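Local coordinates for protein ricin B lectin (Clostridium thermocellum, PDB 3VSF) that acts as an exo-beta-1,3-galactanase, probably cleaving glycosidic bonds through a family 43 glycoside hydrolase module, and binds galactose on a ricin-type beta-trefoil module, at residues 42-45 with 46-50; 107-110 with 111-114; 438-441 with 442-446. All blocks are in the same frame, centred on the assembly; numbering follows the deposited sequence.

Interaction 1 of 3, residues 42-45 with 46-50; sequences IVNG and TQFKD
The Phe48 ring meets polar atoms edge-on: Val43 O lies near its plane, 3.6 Å from Phe48 CE1, and Thr46 OG1 also sits in plane at the rim. Asn44 OD1 is farther along the same edge, near CZ, and takes its hydrogen bond from Trp325 N. The apolar partner comes in obliquely: Ile42 CG2 is 3.3 Å from Phe48 CZ, the two side chains crossing at about a right angle. Trp325 and Tyr323, from strand 322-330 of the propeller's last blade, add ring contacts to Phe48, the former edge-to-face.

Between these residues the chain leaves strand 41-43 through a tight bend close to a type II turn, with Gly45 at positive phi (73°). Thr46 closes the bend with its side chain: chi1 of 74° brings OG1 to the outer end of the Val43 carbonyl, to which it donates a 2.6 Å hydrogen bond, nearly in line with the C=O (159°). Its methyl CG2 meets Val43 CG1 at 3.7 Å.

The chemistry is mixed: a hydroxyl ties off the strand's last carbonyl, and Ile42, Tyr323 and Trp325 supply apolar surroundings for Phe48 beside strand 322-330, while carbonyl and amide oxygens approach the ring's edge.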
loop_
_atom_site.group_PDB
_atom_site.type_symbol
_atom_site.label_atom_id
_atom_site.label_comp_id
_atom_site.label_asym_id
_atom_site.label_seq_id
_atom_site.Cartn_x
_atom_site.Cartn_y
_atom_site.Cartn_z
ATOM N N ILE A 42 4.082 9.351 -9.737
ATOM C CA ILE A 42 4.519 7.972 -9.915
ATOM C C ILE A 42 3.444 7.145 -10.612
ATOM O O ILE A 42 2.254 7.316 -10.352
ATOM C CB ILE A 42 4.839 7.312 -8.563
ATOM C CG1 ILE A 42 5.801 8.184 -7.754
ATOM C CG2 ILE A 42 5.417 5.926 -8.773
ATOM C CD1 ILE A 42 6.131 7.618 -6.392
ATOM N N VAL A 43 3.870 6.247 -11.494
ATOM C CA VAL A 43 2.943 5.370 -12.198
ATOM C C VAL A 43 3.062 3.936 -11.691
ATOM O O VAL A 43 4.054 3.260 -11.952
ATOM C CB VAL A 43 3.195 5.386 -13.716
ATOM C CG1 VAL A 43 2.163 4.529 -14.434
ATOM C CG2 VAL A 43 3.168 6.812 -14.241
ATOM N N ASN A 44 2.048 3.479 -10.964
ATOM C CA ASN A 44 2.051 2.129 -10.410
ATOM C C ASN A 44 1.950 1.053 -11.484
ATOM O O ASN A 44 1.558 1.327 -12.619
ATOM C CB ASN A 44 0.926 1.962 -9.388
ATOM C CG ASN A 44 1.142 2.798 -8.143
ATOM O OD1 ASN A 44 2.275 2.997 -7.704
ATOM N ND2 ASN A 44 0.055 3.293 -7.566
ATOM N N GLY A 45 2.308 -0.174 -11.118
ATOM C CA GLY A 45 2.286 -1.286 -12.050
ATOM C C GLY A 45 3.410 -1.201 -13.063
ATOM O O GLY A 45 3.346 -1.812 -14.130
ATOM N N THR A 46 4.445 -0.436 -12.727
ATOM C CA THR A 46 5.594 -0.265 -13.610
ATOM C C THR A 46 6.902 -0.399 -12.838
ATOM O O THR A 46 6.903 -0.550 -11.616
ATOM C CB THR A 46 5.578 1.113 -14.301
ATOM O OG1 THR A 46 5.939 2.131 -13.360
ATOM C CG2 THR A 46 4.200 1.414 -14.873
ATOM N N GLN A 47 8.015 -0.341 -13.562
ATOM C CA GLN A 47 9.331 -0.351 -12.942
ATOM C C GLN A 47 9.940 1.044 -12.983
ATOM O O GLN A 47 10.350 1.521 -14.042
ATOM C CB GLN A 47 10.254 -1.352 -13.639
ATOM C CG GLN A 47 9.865 -2.805 -13.427
ATOM C CD GLN A 47 10.880 -3.771 -14.005
ATOM O OE1 GLN A 47 11.611 -3.440 -14.938
ATOM N NE2 GLN A 47 10.935 -4.974 -13.446
ATOM N N PHE A 48 9.990 1.697 -11.826
ATOM C CA PHE A 48 10.517 3.053 -11.736
ATOM C C PHE A 48 11.950 3.096 -12.252
ATOM O O PHE A 48 12.708 2.140 -12.083
ATOM C CB PHE A 48 10.474 3.556 -10.291
ATOM C CG PHE A 48 9.155 3.332 -9.606
ATOM C CD1 PHE A 48 7.998 3.132 -10.341
ATOM C CD2 PHE A 48 9.075 3.320 -8.223
ATOM C CE1 PHE A 48 6.787 2.923 -9.709
ATOM C CE2 PHE A 48 7.867 3.113 -7.585
ATOM C CZ PHE A 48 6.722 2.912 -8.329
ATOM N N LYS A 49 12.318 4.205 -12.883
ATOM C CA LYS A 49 13.673 4.371 -13.394
ATOM C C LYS A 49 14.444 5.417 -12.598
ATOM O O LYS A 49 13.913 6.481 -12.276
ATOM C CB LYS A 49 13.654 4.744 -14.877
ATOM C CG LYS A 49 13.217 3.617 -15.797
ATOM C CD LYS A 49 13.434 3.988 -17.254
ATOM C CE LYS A 49 13.134 2.818 -18.175
ATOM N NZ LYS A 49 13.414 3.152 -19.600
ATOM N N ASP A 50 15.696 5.106 -12.280
ATOM C CA ASP A 50 16.554 6.037 -11.559
ATOM C C ASP A 50 16.937 7.215 -12.449
ATOM O O ASP A 50 16.620 7.233 -13.639
ATOM C CB ASP A 50 17.807 5.328 -11.038
ATOM C CG ASP A 50 18.581 4.624 -12.137
ATOM O OD1 ASP A 50 18.625 5.147 -13.269
ATOM O OD2 ASP A 50 19.146 3.543 -11.866
#

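Interaction 2 of 3, residues 107-110 with 111-114; sequences NSAP and ELNH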
loop_
_atom_site.group_PDB
_atom_site.type_symbol
_atom_site.label_atom_id
_atom_site.label_comp_id
_atom_site.label_asym_id
_atom_site.label_seq_id
_atom_site.Cartn_x
_atom_site.Cartn_y
_atom_site.Cartn_z
ATOM N N ASN A 107 29.621 -10.853 -2.609
ATOM C CA ASN A 107 31.045 -10.901 -2.304
ATOM C C ASN A 107 31.330 -10.477 -0.867
ATOM O O ASN A 107 32.424 -10.699 -0.349
ATOM C CB ASN A 107 31.827 -10.009 -3.269
ATOM C CG ASN A 107 31.612 -10.388 -4.722
ATOM O OD1 ASN A 107 31.425 -11.560 -5.048
ATOM N ND2 ASN A 107 31.638 -9.393 -5.603
ATOM N N SER A 108 30.338 -9.864 -0.228
ATOM C CA SER A 108 30.489 -9.359 1.133
ATOM C C SER A 108 30.855 -10.455 2.131
ATOM O O SER A 108 31.475 -10.186 3.159
ATOM C CB SER A 108 29.213 -8.643 1.586
ATOM O OG SER A 108 28.966 -7.490 0.801
ATOM N N ALA A 109 30.465 -11.689 1.825
ATOM C CA ALA A 109 30.716 -12.814 2.723
ATOM C C ALA A 109 30.767 -14.135 1.958
ATOM O O ALA A 109 30.241 -14.233 0.850
ATOM C CB ALA A 109 29.652 -12.866 3.812
ATOM N N PRO A 110 31.403 -15.156 2.552
ATOM C CA PRO A 110 31.527 -16.470 1.912
ATOM C C PRO A 110 30.179 -17.160 1.719
ATOM O O PRO A 110 29.955 -17.787 0.683
ATOM C CB PRO A 110 32.387 -17.261 2.905
ATOM C CG PRO A 110 32.185 -16.575 4.213
ATOM C CD PRO A 110 32.053 -15.124 3.873
ATOM N N GLU A 111 29.294 -17.048 2.704
ATOM C CA GLU A 111 27.992 -17.701 2.627
ATOM C C GLU A 111 26.994 -16.886 1.810
ATOM O O GLU A 111 25.874 -17.331 1.561
ATOM C CB GLU A 111 27.438 -17.979 4.028
ATOM C CG GLU A 111 27.267 -16.745 4.894
ATOM C CD GLU A 111 26.720 -17.077 6.268
ATOM O OE1 GLU A 111 26.436 -18.266 6.525
ATOM O OE2 GLU A 111 26.572 -16.151 7.091
ATOM N N LEU A 112 27.406 -15.694 1.393
ATOM C CA LEU A 112 26.564 -14.852 0.551
ATOM C C LEU A 112 26.830 -15.120 -0.926
ATOM O O LEU A 112 26.199 -14.523 -1.798
ATOM C CB LEU A 112 26.786 -13.371 0.868
ATOM C CG LEU A 112 26.396 -12.909 2.273
ATOM C CD1 LEU A 112 26.647 -11.418 2.431
ATOM C CD2 LEU A 112 24.942 -13.246 2.563
ATOM N N ASN A 113 27.768 -16.019 -1.199
ATOM C CA ASN A 113 28.105 -16.381 -2.571
ATOM C C ASN A 113 26.968 -17.128 -3.261
ATOM O O ASN A 113 26.480 -16.707 -4.309
ATOM C CB ASN A 113 29.382 -17.224 -2.607
ATOM C CG ASN A 113 30.623 -16.420 -2.267
ATOM O OD1 ASN A 113 30.850 -16.067 -1.111
ATOM N ND2 ASN A 113 31.436 -16.131 -3.277
ATOM N N HIS A 114 26.548 -18.234 -2.661
ATOM C CA HIS A 114 25.504 -19.068 -3.240
ATOM C C HIS A 114 24.332 -19.196 -2.271
ATOM O O HIS A 114 24.240 -20.168 -1.521
ATOM C CB HIS A 114 26.070 -20.449 -3.576
ATOM C CG HIS A 114 25.123 -21.327 -4.332
ATOM N ND1 HIS A 114 24.982 -21.264 -5.702
ATOM C CD2 HIS A 114 24.274 -22.293 -3.911
ATOM C CE1 HIS A 114 24.084 -22.151 -6.092
ATOM N NE2 HIS A 114 23.639 -22.789 -5.024
#
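Ala109 and Leu112 face each other across two overlapping type I turns, in the loop that carries the chain from strand 98-105, at the edge of the first blade of the five-bladed beta-propeller, to strand 116-124, which opens the second. Pro110 and Glu111 form the corner of the first turn; Glu111 and Leu112 form that of the second.

The two turn bonds are unequal. Leu112 N donates to Ala109 O at 3.2 Å, whereas Asn113 N reaches Pro110 O only weakly, at 3.4 Å. Both run between backbone atoms, and together they fold the chain back on itself within five residues.

Glu111 and Leu112, neighbours in sequence, are built differently. In Glu111, CG lies between the backbone N and the carbonyl carbon, and the chain then runs straight out to the carboxylate. There OE2 is hydrogen-bonded to Tyr162 OH and OE1 makes a weak bond with Ser165 OG, while the backbone O is bonded to Trp137 NE1. Tyr162, on strand 161-166 of the second blade, also touches Ala109 and Leu112, and the pair thus packs on that blade.

The bend brings the methyl CB of Ala109 alongside the branch point of the leucine, 3.6 Å from Leu112 CG. Leu112 has CG beside its backbone N (chi1 -64°) and CD1 extended away from CA, which lays CD1 across the alanine and on toward the serine before it. The hydroxyl of that serine is hydrogen-bonded to Ser105 N; the atom that meets the leucine is Ser108 CB, 3.9 Å from Leu112 CD1.

Interaction 3 of 3, residues 438-441 with 442-446; sequences TSNG and GYNQH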
loop_
_atom_site.group_PDB
_atom_site.type_symbol
_atom_site.label_atom_id
_atom_site.label_comp_id
_atom_site.label_asym_id
_atom_site.label_seq_id
_atom_site.Cartn_x
_atom_site.Cartn_y
_atom_site.Cartn_z
ATOM N N THR A 438 -13.582 4.848 -1.039
ATOM C CA THR A 438 -12.169 4.839 -1.388
ATOM C C THR A 438 -11.975 4.131 -2.722
ATOM O O THR A 438 -12.606 3.109 -2.987
ATOM C CB THR A 438 -11.340 4.116 -0.314
ATOM O OG1 THR A 438 -11.341 2.707 -0.573
ATOM C CG2 THR A 438 -11.923 4.371 1.065
ATOM N N SER A 439 -11.108 4.679 -3.567
ATOM C CA SER A 439 -10.839 4.074 -4.865
ATOM C C SER A 439 -10.203 2.699 -4.681
ATOM O O SER A 439 -9.243 2.548 -3.927
ATOM C CB SER A 439 -9.928 4.972 -5.702
ATOM O OG SER A 439 -9.714 4.419 -6.989
ATOM N N ASN A 440 -10.745 1.699 -5.368
ATOM C CA ASN A 440 -10.243 0.335 -5.239
ATOM C C ASN A 440 -10.276 -0.444 -6.551
ATOM O O ASN A 440 -10.262 -1.677 -6.552
ATOM C CB ASN A 440 -11.010 -0.421 -4.153
ATOM C CG ASN A 440 -12.502 -0.466 -4.416
ATOM O OD1 ASN A 440 -12.944 -0.467 -5.564
ATOM N ND2 ASN A 440 -13.288 -0.501 -3.346
ATOM N N GLY A 441 -10.324 0.281 -7.663
ATOM C CA GLY A 441 -10.283 -0.329 -8.980
ATOM C C GLY A 441 -11.473 -1.218 -9.286
ATOM O O GLY A 441 -11.509 -1.883 -10.322
ATOM N N GLY A 442 -12.451 -1.231 -8.386
ATOM C CA GLY A 442 -13.644 -2.036 -8.575
ATOM C C GLY A 442 -14.493 -1.533 -9.726
ATOM O O GLY A 442 -14.545 -0.331 -9.990
ATOM N N TYR A 443 -15.159 -2.454 -10.416
ATOM C CA TYR A 443 -16.013 -2.092 -11.541
ATOM C C TYR A 443 -17.203 -1.246 -11.102
ATOM O O TYR A 443 -17.771 -0.499 -11.898
ATOM C CB TYR A 443 -16.496 -3.341 -12.283
ATOM C CG TYR A 443 -15.519 -3.847 -13.319
ATOM C CD1 TYR A 443 -14.392 -3.108 -13.656
ATOM C CD2 TYR A 443 -15.728 -5.056 -13.969
ATOM C CE1 TYR A 443 -13.497 -3.561 -14.605
ATOM C CE2 TYR A 443 -14.838 -5.519 -14.920
ATOM C CZ TYR A 443 -13.725 -4.767 -15.234
ATOM O OH TYR A 443 -12.834 -5.221 -16.182
ATOM N N ASN A 444 -17.577 -1.364 -9.832
ATOM C CA ASN A 444 -18.672 -0.574 -9.289
ATOM C C ASN A 444 -18.268 0.882 -9.079
ATOM O O ASN A 444 -18.997 1.655 -8.458
ATOM C CB ASN A 444 -19.183 -1.181 -7.981
ATOM C CG ASN A 444 -18.120 -1.218 -6.900
ATOM O OD1 ASN A 444 -16.930 -1.342 -7.186
ATOM N ND2 ASN A 444 -18.549 -1.111 -5.648
ATOM N N GLN A 445 -17.100 1.245 -9.600
ATOM C CA GLN A 445 -16.615 2.619 -9.532
ATOM C C GLN A 445 -16.302 3.142 -10.929
ATOM O O GLN A 445 -15.808 4.259 -11.089
ATOM C CB GLN A 445 -15.377 2.713 -8.638
ATOM C CG GLN A 445 -15.622 2.297 -7.198
ATOM C CD GLN A 445 -14.427 2.550 -6.299
ATOM O OE1 GLN A 445 -13.351 2.921 -6.768
ATOM N NE2 GLN A 445 -14.613 2.353 -4.999
ATOM N N HIS A 446 -16.593 2.324 -11.936
ATOM C CA HIS A 446 -16.399 2.716 -13.327
ATOM C C HIS A 446 -17.730 3.083 -13.974
ATOM O O HIS A 446 -18.706 2.340 -13.870
ATOM C CB HIS A 446 -15.719 1.594 -14.112
ATOM C CG HIS A 446 -14.324 1.299 -13.657
ATOM N ND1 HIS A 446 -13.559 0.293 -14.208
ATOM C CD2 HIS A 446 -13.555 1.878 -12.707
ATOM C CE1 HIS A 446 -12.378 0.265 -13.614
ATOM N NE2 HIS A 446 -12.351 1.217 -12.699
#
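This is a local polar clasp inside the loop between strands 432-437 and 447-453 of the ricin-type beta-trefoil, with Gln445, the glutamine of a Q-x-W motif, reaching back to the start of the loop. Two residues of the loop, Asn440 and Asn444, belong to the galactose-binding site.

Gln445 extends its chain and works with both ends of the amide. NE2 donates to Thr438 O at 2.9 Å, nearly straight (169°); Thr438 O lies close to the plane of the Gln445 amide, while NE2 stands above the plane of the Thr438 carbonyl. On the other end, OE1 accepts Asn440 N at 3.2 Å. NE2 also bonds Asp422 OD2, so it probably helps to position Asp422, one of the galactose-binding residues. Asn444, itself a galactose-binding residue, is anchored through ND2 to Val423 O.

Asn440 closes an Asx turn: with chi1 at 58°, its OD1 swings over the bend and takes Gly442 N at 3.0 Å. The amides of Asn440 and Gln445 lie with planes only 16° apart although the two side chains cross at about a right angle.

After the turn comes a short 3-10 segment, 443-445, and the His446 ring turns back toward Gly442, with ND1 held by Arg462 NH1. One face of its imidazole carries Gly442 O, 3.6 Å above the ring plane and offset toward the rim.

How the interactions relate
The three contacts are spread over both modules and none touches another. Interaction 1 leaves the small sheet of strand 41-43 and packs on the last propeller blade; interaction 2, its centre 30 Å away, lies in a surface loop between the first two blades. Interaction 3 carries the galactose-binding residues Asn440 and Asn444; its centre is 22 Å from interaction 1, the nearest atoms about 10 Å apart, and 46 Å from interaction 2, across the centre of the chain. Consecutive tyrosines link the nearer pair: Asn44 bonds Tyr341 O weakly, while Ser439 bonds Tyr340 O. No galactose is bound here, but a glycerol, probably from the crystallisation liquor, lies about 3 Å from the Asn440 side chain.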